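PDB 4QR0: CRISPR-associated endoribonuclease Cas2, which probably acts as a magnesium-dependent, single-stranded-RNA-specific endoribonuclease in CRISPR adaptive immunity, working as a homodimer that associates with a Cas1 homodimer. Local coordinates for residues Arg17-His22 and Ile58-Thr63. Numbering follows the deposited sequence.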
loop_
_atom_site.group_PDB
_atom_site.type_symbol
_atom_site.label_atom_id
_atom_site.label_comp_id
_atom_site.label_asym_id
_atom_site.label_seq_id
_atom_site.Cartn_x
_atom_site.Cartn_y
_atom_site.Cartn_z
ATOM N N ARG A 17 -11.899 7.853 8.922
ATOM C CA ARG A 17 -11.546 8.770 7.849
ATOM C C ARG A 17 -10.709 9.929 8.394
ATOM O O ARG A 17 -9.884 10.486 7.664
ATOM C CB ARG A 17 -12.826 9.304 7.169
ATOM C CG ARG A 17 -13.602 8.250 6.413
ATOM C CD ARG A 17 -14.597 8.847 5.432
ATOM N NE ARG A 17 -15.837 9.294 6.069
ATOM C CZ ARG A 17 -16.841 8.512 6.499
ATOM N NH1 ARG A 17 -16.779 7.192 6.412
ATOM N NH2 ARG A 17 -17.923 9.054 7.049
ATOM N N LYS A 18 -10.936 10.255 9.671
ATOM C CA LYS A 18 -10.246 11.323 10.381
ATOM C C LYS A 18 -8.835 10.918 10.744
ATOM O O LYS A 18 -7.886 11.684 10.604
ATOM C CB LYS A 18 -11.037 11.655 11.651
ATOM C CG LYS A 18 -10.493 12.773 12.535
ATOM C CD LYS A 18 -11.441 12.993 13.723
ATOM C CE LYS A 18 -11.074 14.210 14.564
ATOM N NZ LYS A 18 -12.043 14.424 15.694
ATOM N N ARG A 19 -8.681 9.711 11.215
ATOM C CA ARG A 19 -7.336 9.193 11.402
ATOM C C ARG A 19 -6.568 9.150 10.075
ATOM O O ARG A 19 -5.393 9.514 10.035
ATOM C CB ARG A 19 -7.338 7.827 12.123
ATOM C CG ARG A 19 -7.880 7.906 13.568
ATOM C CD ARG A 19 -7.660 6.626 14.391
ATOM N NE ARG A 19 -8.149 5.407 13.749
ATOM C CZ ARG A 19 -9.373 4.861 13.869
ATOM N NH1 ARG A 19 -9.661 3.746 13.222
ATOM N NH2 ARG A 19 -10.325 5.405 14.588
ATOM N N LEU A 20 -7.214 8.743 8.988
ATOM C CA LEU A 20 -6.528 8.808 7.687
ATOM C C LEU A 20 -5.992 10.229 7.373
ATOM O O LEU A 20 -4.824 10.402 6.975
ATOM C CB LEU A 20 -7.453 8.376 6.561
ATOM C CG LEU A 20 -6.820 8.329 5.160
ATOM C CD1 LEU A 20 -5.476 7.593 5.256
ATOM C CD2 LEU A 20 -7.740 7.633 4.139
ATOM N N ARG A 21 -6.862 11.230 7.518
ATOM C CA ARG A 21 -6.479 12.626 7.321
ATOM C C ARG A 21 -5.258 13.036 8.133
ATOM O O ARG A 21 -4.419 13.764 7.627
ATOM C CB ARG A 21 -7.623 13.583 7.665
ATOM C CG ARG A 21 -8.718 13.644 6.603
ATOM C CD ARG A 21 -9.533 14.945 6.696
ATOM N NE ARG A 21 -10.322 15.047 7.940
ATOM C CZ ARG A 21 -11.441 14.356 8.207
ATOM N NH1 ARG A 21 -12.045 14.543 9.365
ATOM N NH2 ARG A 21 -11.971 13.481 7.336
ATOM N N HIS A 22 -5.162 12.578 9.380
ATOM C CA HIS A 22 -4.037 12.911 10.220
ATOM C C HIS A 22 -2.797 12.206 9.774
ATOM O O HIS A 22 -1.706 12.793 9.754
ATOM C CB HIS A 22 -4.334 12.560 11.665
ATOM C CG HIS A 22 -5.355 13.453 12.294
ATOM N ND1 HIS A 22 -5.714 13.356 13.620
ATOM C CD2 HIS A 22 -6.078 14.478 11.786
ATOM C CE1 HIS A 22 -6.627 14.270 13.898
ATOM N NE2 HIS A 22 -6.870 14.960 12.801
ATOM N N ILE A 58 -1.596 8.608 16.683
ATOM C CA ILE A 58 -2.737 8.877 15.801
ATOM C C ILE A 58 -3.576 7.631 15.607
ATOM O O ILE A 58 -4.785 7.683 15.750
ATOM C CB ILE A 58 -2.306 9.412 14.414
ATOM C CG1 ILE A 58 -1.700 10.812 14.550
ATOM C CG2 ILE A 58 -3.479 9.474 13.431
ATOM C CD1 ILE A 58 -0.736 11.116 13.425
ATOM N N ILE A 59 -2.943 6.509 15.283
ATOM C CA ILE A 59 -3.704 5.336 14.878
ATOM C C ILE A 59 -4.282 4.561 16.058
ATOM O O ILE A 59 -3.739 4.560 17.154
ATOM C CB ILE A 59 -2.880 4.344 13.999
ATOM C CG1 ILE A 59 -1.835 3.615 14.805
ATOM C CG2 ILE A 59 -2.180 5.059 12.861
ATOM C CD1 ILE A 59 -1.327 2.371 14.116
ATOM N N ASP A 60 -5.383 3.880 15.787
ATOM C CA ASP A 60 -5.967 2.908 16.695
ATOM C C ASP A 60 -5.212 1.598 16.440
ATOM O O ASP A 60 -5.371 0.990 15.380
ATOM C CB ASP A 60 -7.453 2.775 16.347
ATOM C CG ASP A 60 -8.225 1.880 17.289
ATOM O OD1 ASP A 60 -7.608 1.173 18.115
ATOM O OD2 ASP A 60 -9.478 1.877 17.170
ATOM N N GLU A 61 -4.385 1.180 17.400
ATOM C CA GLU A 61 -3.472 0.048 17.211
ATOM C C GLU A 61 -4.164 -1.304 17.247
ATOM O O GLU A 61 -3.622 -2.288 16.723
ATOM C CB GLU A 61 -2.338 0.091 18.232
ATOM C CG GLU A 61 -1.480 1.355 18.151
ATOM C CD GLU A 61 -0.037 1.111 18.575
ATOM O OE1 GLU A 61 0.235 1.167 19.794
ATOM O OE2 GLU A 61 0.827 0.875 17.691
ATOM N N LYS A 62 -5.373 -1.341 17.816
ATOM C CA LYS A 62 -6.154 -2.587 17.903
ATOM C C LYS A 62 -6.800 -2.945 16.573
ATOM O O LYS A 62 -6.954 -4.118 16.276
ATOM C CB LYS A 62 -7.234 -2.531 19.030
ATOM C CG LYS A 62 -6.779 -2.901 20.460
ATOM C CD LYS A 62 -6.457 -4.404 20.665
ATOM C CE LYS A 62 -7.690 -5.295 20.970
ATOM N NZ LYS A 62 -7.519 -6.773 20.699
ATOM N N THR A 63 -7.167 -1.937 15.778
ATOM C CA THR A 63 -7.871 -2.124 14.506
ATOM C C THR A 63 -7.076 -1.746 13.264
ATOM O O THR A 63 -7.311 -2.328 12.219
ATOM C CB THR A 63 -9.098 -1.217 14.426
ATOM O OG1 THR A 63 -8.690 0.126 14.744
ATOM C CG2 THR A 63 -10.170 -1.688 15.380
#
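Arg19, on helix 14-27, reaches across to the loop that leaves helix 45-58, and its aliphatic chain lies against the backbone there, with CD 3.4 Å from Ile58 O. A bend at chi3 (-53°) then turns the guanidinium beside Asp60, whose CB sits 3.7 Å above one face of the group, displaced from its centre. The two charged planes stand 83° apart. Arg19 NH1 and Asp60 OD2, 4.4 Å apart, are too far for a salt bridge; this oxygen stands off the guanidinium plane, where none of the arginine N-H groups is aimed, and can at most attract the arginine as a charge. The stronger partner of Arg19 is Asp64, whose OD2 both forms a salt bridge with NE and accepts a hydrogen bond from Asp60 N, tying the arginine to the loop backbone. One helical turn further along, the contact becomes apolar: Ile58 CG2, anti to its own backbone N, meets His22 CB at 3.7 Å and lies at the edge of the imidazole. Ile58 also packs on Val23. Where helix 14-27 of the ferredoxin-like Cas2 fold meets the end of helix 45-58 and the following loop, no hydrogen bond links the segments directly; cohesion comes from van der Waals packing and an arginine anchored through Asp64.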